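Local coordinates for lysine/ornithine decarboxylase (PDB 2PLJ), which decarboxylates lysine and ornithine, probably to cadaverine and putrescine, with pyridoxal phosphate as cofactor, at residues 302-307 against 318-323; 314-319 against 371-376. All coordinates share one frame; numbering follows the deposited sequence.

Interaction 1: 302-307 against 318-323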
ATOM      1  N   SER A 302      14.760   7.433   6.811  1.00 13.83           N
ATOM      2  CA  SER A 302      14.115   6.262   7.423  1.00 14.31           C
ATOM      3  C   SER A 302      15.149   5.488   8.225  1.00 14.54           C
ATOM      4  O   SER A 302      16.328   5.496   7.881  1.00 14.34           O
ATOM      5  CB  SER A 302      13.485   5.340   6.377  1.00 14.77           C
ATOM      6  OG  SER A 302      14.488   4.823   5.486  1.00 15.81           O
ATOM      7  N   VAL A 303      14.676   4.845   9.294  1.00 14.71           N
ATOM      8  CA  VAL A 303      15.536   4.036  10.141  1.00 14.96           C
ATOM      9  C   VAL A 303      14.797   2.729  10.387  1.00 15.99           C
ATOM     10  O   VAL A 303      13.676   2.722  10.934  1.00 15.79           O
ATOM     11  CB  VAL A 303      15.856   4.742  11.504  1.00 15.29           C
ATOM     12  CG1 VAL A 303      16.812   3.874  12.344  1.00 14.86           C
ATOM     13  CG2 VAL A 303      16.431   6.138  11.280  1.00 16.30           C
ATOM     14  N   ALA A 304      15.402   1.627   9.949  1.00 14.91           N
ATOM     15  CA  ALA A 304      14.863   0.287  10.251  1.00 16.02           C
ATOM     16  C   ALA A 304      15.915  -0.533  10.953  1.00 16.21           C
ATOM     17  O   ALA A 304      17.100  -0.214  10.892  1.00 16.31           O
ATOM     18  CB  ALA A 304      14.436  -0.421   8.956  1.00 16.63           C
ATOM     19  N   SER A 305      15.470  -1.571  11.647  1.00 16.51           N
ATOM     20  CA  SER A 305      16.385  -2.446  12.363  1.00 16.62           C
ATOM     21  C   SER A 305      16.241  -3.884  11.898  1.00 16.64           C
ATOM     22  O   SER A 305      15.185  -4.295  11.391  1.00 16.13           O
ATOM     23  CB  SER A 305      16.189  -2.303  13.878  1.00 17.41           C
ATOM     24  OG  SER A 305      15.102  -3.075  14.357  1.00 18.04           O
ATOM     25  N   VAL A 306      17.314  -4.646  12.076  1.00 15.72           N
ATOM     26  CA  VAL A 306      17.359  -6.047  11.635  1.00 15.46           C
ATOM     27  C   VAL A 306      16.686  -6.926  12.716  1.00 15.87           C
ATOM     28  O   VAL A 306      17.160  -6.989  13.857  1.00 15.79           O
ATOM     29  CB  VAL A 306      18.822  -6.523  11.441  1.00 15.35           C
ATOM     30  CG1 VAL A 306      18.859  -7.992  11.090  1.00 14.41           C
ATOM     31  CG2 VAL A 306      19.524  -5.695  10.362  1.00 14.60           C
ATOM     32  N   MET A 307      15.609  -7.609  12.331  1.00 15.94           N
ATOM     33  CA  MET A 307      14.883  -8.547  13.212  1.00 16.53           C
ATOM     34  C   MET A 307      15.533  -9.927  13.287  1.00 15.90           C
ATOM     35  O   MET A 307      15.514 -10.578  14.339  1.00 16.28           O
ATOM     36  CB  MET A 307      13.427  -8.692  12.751  1.00 15.87           C
ATOM     37  CG  MET A 307      12.638  -7.379  12.773  1.00 17.01           C
ATOM     38  SD  MET A 307      10.852  -7.662  12.650  1.00 19.29           S
ATOM     39  CE  MET A 307      10.713  -8.736  11.205  1.00 19.52           C
ATOM     40  N   TYR A 318      18.831 -10.171   5.407  1.00 13.68           N
ATOM     41  CA  TYR A 318      18.407  -9.449   6.606  1.00 13.97           C
ATOM     42  C   TYR A 318      16.907  -9.139   6.523  1.00 14.95           C
ATOM     43  O   TYR A 318      16.439  -8.626   5.506  1.00 15.59           O
ATOM     44  CB  TYR A 318      19.187  -8.140   6.768  1.00 14.91           C
ATOM     45  CG  TYR A 318      20.688  -8.358   6.870  1.00 15.40           C
ATOM     46  CD1 TYR A 318      21.236  -8.979   7.998  1.00 14.84           C
ATOM     47  CD2 TYR A 318      21.552  -7.966   5.834  1.00 14.02           C
ATOM     48  CE1 TYR A 318      22.612  -9.188   8.127  1.00 14.52           C
ATOM     49  CE2 TYR A 318      22.945  -8.184   5.937  1.00 14.84           C
ATOM     50  CZ  TYR A 318      23.461  -8.789   7.096  1.00 15.24           C
ATOM     51  OH  TYR A 318      24.814  -9.023   7.222  1.00 16.04           O
ATOM     52  N   TYR A 319      16.178  -9.424   7.596  1.00 12.95           N
ATOM     53  CA  TYR A 319      14.739  -9.226   7.632  1.00 13.86           C
ATOM     54  C   TYR A 319      14.523  -8.008   8.525  1.00 14.64           C
ATOM     55  O   TYR A 319      14.764  -8.074   9.731  1.00 14.68           O
ATOM     56  CB  TYR A 319      14.039 -10.455   8.188  1.00 14.31           C
ATOM     57  CG  TYR A 319      14.328 -11.701   7.386  1.00 13.50           C
ATOM     58  CD1 TYR A 319      13.494 -12.102   6.341  1.00 16.72           C
ATOM     59  CD2 TYR A 319      15.467 -12.491   7.655  1.00 15.58           C
ATOM     60  CE1 TYR A 319      13.767 -13.253   5.588  1.00 16.64           C
ATOM     61  CE2 TYR A 319      15.754 -13.617   6.910  1.00 15.98           C
ATOM     62  CZ  TYR A 319      14.919 -14.010   5.872  1.00 16.10           C
ATOM     63  OH  TYR A 319      15.243 -15.152   5.172  1.00 14.97           O
ATOM     64  N   LEU A 320      14.097  -6.905   7.907  1.00 13.76           N
ATOM     65  CA  LEU A 320      13.946  -5.633   8.621  1.00 13.97           C
ATOM     66  C   LEU A 320      12.549  -5.439   9.193  1.00 14.27           C
ATOM     67  O   LEU A 320      11.616  -6.145   8.787  1.00 15.01           O
ATOM     68  CB  LEU A 320      14.288  -4.447   7.683  1.00 14.35           C
ATOM     69  CG  LEU A 320      15.623  -4.549   6.925  1.00 15.89           C
ATOM     70  CD1 LEU A 320      15.840  -3.329   6.054  1.00 18.91           C
ATOM     71  CD2 LEU A 320      16.823  -4.747   7.866  1.00 15.33           C
ATOM     72  N   ASP A 321      12.404  -4.456  10.086  1.00 14.13           N
ATOM     73  CA  ASP A 321      11.098  -4.100  10.656  1.00 14.33           C
ATOM     74  C   ASP A 321      10.310  -3.053   9.833  1.00 15.22           C
ATOM     75  O   ASP A 321       9.295  -2.519  10.300  1.00 15.35           O
ATOM     76  CB  ASP A 321      11.228  -3.664  12.138  1.00 16.03           C
ATOM     77  CG  ASP A 321      12.263  -2.572  12.349  1.00 17.16           C
ATOM     78  OD1 ASP A 321      12.691  -1.954  11.359  1.00 16.73           O
ATOM     79  OD2 ASP A 321      12.663  -2.340  13.532  1.00 20.47           O
ATOM     80  N   ASP A 322      10.788  -2.766   8.626  1.00 15.06           N
ATOM     81  CA  ASP A 322      10.057  -1.878   7.690  1.00 14.67           C
ATOM     82  C   ASP A 322      10.291  -2.432   6.282  1.00 15.29           C
ATOM     83  O   ASP A 322      11.301  -3.107   6.017  1.00 14.48           O
ATOM     84  CB  ASP A 322      10.588  -0.443   7.808  1.00 14.31           C
ATOM     85  CG  ASP A 322       9.530   0.631   7.413  1.00 17.89           C
ATOM     86  OD1 ASP A 322       8.408   0.275   6.923  1.00 17.77           O
ATOM     87  OD2 ASP A 322       9.812   1.815   7.667  1.00 16.83           O
ATOM     88  N   GLY A 323       9.339  -2.204   5.380  1.00 14.67           N
ATOM     89  CA  GLY A 323       9.489  -2.714   4.024  1.00 14.43           C
ATOM     90  C   GLY A 323       8.414  -2.203   3.076  1.00 13.98           C
ATOM     91  O   GLY A 323       7.886  -1.113   3.283  1.00 15.10           O
TER

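Interaction 2: 314-319 against 371-376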
ATOM      1  N   GLY A 314      24.229 -18.539  -0.764  1.00 21.78           N
ATOM      2  CA  GLY A 314      25.376 -17.630  -0.758  1.00 20.69           C
ATOM      3  C   GLY A 314      25.123 -16.135  -0.532  1.00 20.59           C
ATOM      4  O   GLY A 314      26.046 -15.323  -0.664  1.00 19.80           O
ATOM      5  N   GLN A 315      23.894 -15.761  -0.182  1.00 19.79           N
ATOM      6  CA  GLN A 315      23.632 -14.371   0.212  1.00 20.14           C
ATOM      7  C   GLN A 315      23.093 -14.312   1.629  1.00 19.31           C
ATOM      8  O   GLN A 315      22.359 -15.223   2.030  1.00 19.65           O
ATOM      9  CB  GLN A 315      22.618 -13.723  -0.722  1.00 21.18           C
ATOM     10  CG  GLN A 315      23.275 -13.020  -1.895  1.00 25.02           C
ATOM     11  CD  GLN A 315      22.281 -12.249  -2.706  1.00 27.66           C
ATOM     12  OE1 GLN A 315      21.283 -12.819  -3.146  1.00 30.38           O
ATOM     13  NE2 GLN A 315      22.533 -10.935  -2.911  1.00 25.68           N
ATOM     14  N   ILE A 316      23.452 -13.258   2.374  1.00 18.35           N
ATOM     15  CA  ILE A 316      22.899 -13.059   3.704  1.00 17.51           C
ATOM     16  C   ILE A 316      21.620 -12.245   3.561  1.00 16.73           C
ATOM     17  O   ILE A 316      21.659 -11.088   3.093  1.00 17.19           O
ATOM     18  CB  ILE A 316      23.841 -12.323   4.701  1.00 17.70           C
ATOM     19  CG1 ILE A 316      25.205 -13.025   4.832  1.00 19.41           C
ATOM     20  CG2 ILE A 316      23.160 -12.199   6.095  1.00 19.21           C
ATOM     21  CD1 ILE A 316      26.135 -12.345   5.865  1.00 19.89           C
ATOM     22  N   TRP A 317      20.506 -12.857   3.944  1.00 15.60           N
ATOM     23  CA  TRP A 317      19.219 -12.135   4.019  1.00 14.83           C
ATOM     24  C   TRP A 317      19.052 -11.487   5.396  1.00 15.00           C
ATOM     25  O   TRP A 317      19.137 -12.172   6.415  1.00 15.16           O
ATOM     26  CB  TRP A 317      18.060 -13.098   3.792  1.00 15.22           C
ATOM     27  CG  TRP A 317      17.853 -13.496   2.368  1.00 16.47           C
ATOM     28  CD1 TRP A 317      18.736 -14.175   1.549  1.00 15.63           C
ATOM     29  CD2 TRP A 317      16.687 -13.243   1.580  1.00 14.27           C
ATOM     30  NE1 TRP A 317      18.175 -14.366   0.300  1.00 16.91           N
ATOM     31  CE2 TRP A 317      16.923 -13.792   0.293  1.00 16.34           C
ATOM     32  CE3 TRP A 317      15.474 -12.592   1.829  1.00 15.43           C
ATOM     33  CZ2 TRP A 317      15.967 -13.726  -0.741  1.00 16.51           C
ATOM     34  CZ3 TRP A 317      14.519 -12.527   0.805  1.00 16.77           C
ATOM     35  CH2 TRP A 317      14.781 -13.078  -0.467  1.00 15.53           C
ATOM     36  N   TYR A 318      18.831 -10.171   5.407  1.00 13.68           N
ATOM     37  CA  TYR A 318      18.407  -9.449   6.606  1.00 13.97           C
ATOM     38  C   TYR A 318      16.907  -9.139   6.523  1.00 14.95           C
ATOM     39  O   TYR A 318      16.439  -8.626   5.506  1.00 15.59           O
ATOM     40  CB  TYR A 318      19.187  -8.140   6.768  1.00 14.91           C
ATOM     41  CG  TYR A 318      20.688  -8.358   6.870  1.00 15.40           C
ATOM     42  CD1 TYR A 318      21.236  -8.979   7.998  1.00 14.84           C
ATOM     43  CD2 TYR A 318      21.552  -7.966   5.834  1.00 14.02           C
ATOM     44  CE1 TYR A 318      22.612  -9.188   8.127  1.00 14.52           C
ATOM     45  CE2 TYR A 318      22.945  -8.184   5.937  1.00 14.84           C
ATOM     46  CZ  TYR A 318      23.461  -8.789   7.096  1.00 15.24           C
ATOM     47  OH  TYR A 318      24.814  -9.023   7.222  1.00 16.04           O
ATOM     48  N   TYR A 319      16.178  -9.424   7.596  1.00 12.95           N
ATOM     49  CA  TYR A 319      14.739  -9.226   7.632  1.00 13.86           C
ATOM     50  C   TYR A 319      14.523  -8.008   8.525  1.00 14.64           C
ATOM     51  O   TYR A 319      14.764  -8.074   9.731  1.00 14.68           O
ATOM     52  CB  TYR A 319      14.039 -10.455   8.188  1.00 14.31           C
ATOM     53  CG  TYR A 319      14.328 -11.701   7.386  1.00 13.50           C
ATOM     54  CD1 TYR A 319      13.494 -12.102   6.341  1.00 16.72           C
ATOM     55  CD2 TYR A 319      15.467 -12.491   7.655  1.00 15.58           C
ATOM     56  CE1 TYR A 319      13.767 -13.253   5.588  1.00 16.64           C
ATOM     57  CE2 TYR A 319      15.754 -13.617   6.910  1.00 15.98           C
ATOM     58  CZ  TYR A 319      14.919 -14.010   5.872  1.00 16.10           C
ATOM     59  OH  TYR A 319      15.243 -15.152   5.172  1.00 14.97           O
ATOM     60  N   LEU A 371      26.871  -5.181   1.822  1.00 19.23           N
ATOM     61  CA  LEU A 371      26.815  -4.633   3.170  1.00 19.08           C
ATOM     62  C   LEU A 371      27.818  -5.311   4.078  1.00 19.23           C
ATOM     63  O   LEU A 371      28.122  -6.503   3.909  1.00 18.61           O
ATOM     64  CB  LEU A 371      25.416  -4.806   3.777  1.00 18.41           C
ATOM     65  CG  LEU A 371      24.167  -4.203   3.126  1.00 18.93           C
ATOM     66  CD1 LEU A 371      22.957  -4.672   3.913  1.00 20.48           C
ATOM     67  CD2 LEU A 371      24.188  -2.649   3.095  1.00 18.36           C
ATOM     68  N   PRO A 372      28.322  -4.564   5.074  1.00 19.55           N
ATOM     69  CA  PRO A 372      29.088  -5.227   6.111  1.00 19.33           C
ATOM     70  C   PRO A 372      28.189  -6.218   6.871  1.00 18.94           C
ATOM     71  O   PRO A 372      26.948  -6.120   6.802  1.00 18.81           O
ATOM     72  CB  PRO A 372      29.542  -4.072   7.018  1.00 19.58           C
ATOM     73  CG  PRO A 372      28.655  -2.957   6.719  1.00 19.93           C
ATOM     74  CD  PRO A 372      28.179  -3.111   5.310  1.00 19.82           C
ATOM     75  N   LYS A 373      28.803  -7.181   7.549  1.00 18.29           N
ATOM     76  CA  LYS A 373      28.048  -8.104   8.389  1.00 18.17           C
ATOM     77  C   LYS A 373      27.306  -7.338   9.493  1.00 18.51           C
ATOM     78  O   LYS A 373      27.917  -6.581  10.250  1.00 18.77           O
ATOM     79  CB  LYS A 373      28.962  -9.184   8.995  1.00 18.98           C
ATOM     80  CG  LYS A 373      28.263 -10.166   9.934  1.00 19.84           C
ATOM     81  CD  LYS A 373      27.128 -10.935   9.237  1.00 23.39           C
ATOM     82  CE  LYS A 373      26.538 -12.036  10.127  1.00 22.92           C
ATOM     83  NZ  LYS A 373      25.880 -11.580  11.400  1.00 21.09           N
ATOM     84  N   LEU A 374      25.991  -7.535   9.545  1.00 16.56           N
ATOM     85  CA  LEU A 374      25.144  -6.915  10.562  1.00 16.58           C
ATOM     86  C   LEU A 374      24.663  -7.926  11.591  1.00 16.84           C
ATOM     87  O   LEU A 374      24.404  -9.086  11.256  1.00 17.96           O
ATOM     88  CB  LEU A 374      23.918  -6.293   9.900  1.00 16.61           C
ATOM     89  CG  LEU A 374      24.193  -5.282   8.783  1.00 16.73           C
ATOM     90  CD1 LEU A 374      22.851  -4.837   8.227  1.00 15.64           C
ATOM     91  CD2 LEU A 374      25.030  -4.113   9.305  1.00 18.35           C
ATOM     92  N   ASN A 375      24.546  -7.474  12.837  1.00 16.67           N
ATOM     93  CA  ASN A 375      23.892  -8.230  13.900  1.00 16.92           C
ATOM     94  C   ASN A 375      22.403  -7.878  13.981  1.00 16.88           C
ATOM     95  O   ASN A 375      21.987  -6.775  13.569  1.00 16.19           O
ATOM     96  CB  ASN A 375      24.529  -7.882  15.243  1.00 17.90           C
ATOM     97  CG  ASN A 375      25.999  -8.254  15.313  1.00 20.08           C
ATOM     98  OD1 ASN A 375      26.815  -7.473  15.792  1.00 25.01           O
ATOM     99  ND2 ASN A 375      26.338  -9.443  14.846  1.00 21.82           N
ATOM    100  N   ASN A 376      21.603  -8.777  14.554  1.00 16.22           N
ATOM    101  CA  ASN A 376      20.218  -8.414  14.842  1.00 16.47           C
ATOM    102  C   ASN A 376      20.221  -7.158  15.693  1.00 15.66           C
ATOM    103  O   ASN A 376      21.077  -7.003  16.600  1.00 15.87           O
ATOM    104  CB  ASN A 376      19.459  -9.534  15.564  1.00 16.63           C
ATOM    105  CG  ASN A 376      19.335 -10.803  14.721  1.00 17.38           C
ATOM    106  OD1 ASN A 376      19.556 -10.792  13.497  1.00 18.65           O
ATOM    107  ND2 ASN A 376      18.987 -11.907  15.379  1.00 17.75           N
TER
HETATM  108  O   HOH W   1      26.145  -8.502   5.132  1.00 22.85           O

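Interaction 1: 302-307 against 318-323
Strands 302-307 and 318-320 run antiparallel but splayed, at 127° between their directions, with Val306 and Leu320 as a non-hydrogen-bonded pair whose CA atoms lie 4.6 Å apart. On one flank of this pair Met307 N donates to Tyr319 O at 2.8 Å; on the other Asp321 N reaches Ser305 O at 3.1 Å, a more bent bond of 139°. Beyond that point the backbone of 318-323 leaves the sheet, and the carboxylate of Asp321 takes over the pairing. Its OD1 accepts Ser305 N at 2.8 Å while OD2 accepts from Ser305 OG at 2.7 Å, both donors standing above the carboxylate plane rather than in it. Two bonds to one residue thus fix the rotation of the acid. Asp321 CG sits between its own backbone N and carbonyl carbon (chi1 53°), which turns the carboxylate back toward the neighbouring strand. The two strands form a beta hairpin in the beta-barrel domain that accompanies the beta/alpha barrel in this decarboxylase, and strand 379-382 flanks 300-312, with Val380 touching Leu320. On the face shared by Val306 and Leu320, the two branches of Val306 divide the work: CG2 meets Leu320 CD2 at 3.8 Å, and CG1 approaches the Tyr318 ring obliquely. Met307 crosses Asp321, its CG and SD each near the aspartate CB and its methyl CE 3.7 Å from Leu320 O. Ala304 CB packs against CB of Asp322, a residue whose OD2 is hydrogen-bonded to Ser327 OG. Tyr319 sends its hydroxyl to Lys186 O of the second subunit, and its ring meets Phe187 there.

Interaction 2: 314-319 against 371-376
The ring of Tyr318 is sandwiched between aliphatic groups: Leu374 CD1 sits over the centre of one face in a CH-pi contact, 4.0 Å from the centroid and only 9° off the ring normal, while Ile316 CG2 lies over the opposite face, offset toward the rim. Water 1 lies at the edge, in the ring plane. Leu374 CB comes within 3.6 Å of Tyr318 CE1, and the two side chains cross at about a right angle; Leu371 CD1 approaches the ring obliquely, 4.1 Å from Tyr318 CE2. The phenol oxygen then ties the ring to the opposing backbone. Leu374 N donates to Tyr318 OH at 3.0 Å, nearly straight at 168°; water 1 lies unusually close to the same oxygen, 2.5 Å away, and donates to Leu371 O at 3.1 Å. The hydroxyl thus meets residues 371-374 at two places, directly at Leu374 N and through the water at Leu371 O. Lys373 adds an aliphatic flank: with CG anti to the backbone N (chi1 178°) and a kink at chi2, its CD comes 3.8 Å from Ile316 CD1, and it also touches Tyr318 OH. Folding again at chi4, the chain brings NZ back to Leu374 O at 2.9 Å, above the carbonyl plane. Gln309 of the partner hairpin strand accepts from this amine and donates to Leu374 O and Asn376 OD1. In the beta-barrel domain, strand 349-355 lies between the two segments, pairing in parallel with 315-320 and antiparallel with 369-372; Tyr318 reaches past it, while strand 340-342 packs against Leu371 and Pro372.

How the interactions relate
The centres of the two interactions lie 11 Å apart in the same mixed sheet of the beta-barrel domain, and strand 315-320 serves both. Along the chain 302-307 comes first, then 314-319 and 318-323, overlapping at Tyr318 and Tyr319, and finally 371-376. Interaction 1 joins the two hairpin strands at the end away from their turn; interaction 2 spans from one of those strands to a more distant part of the sheet. They meet directly where Val306 CG2 packs on Leu374 CD1 at 4.0 Å and Met307 O lies beside Asn376. Both also touch the second subunit, through Met307 and Tyr319 of the hairpin and Asn376 beyond strand 369-372, placing this region at the dimer interface.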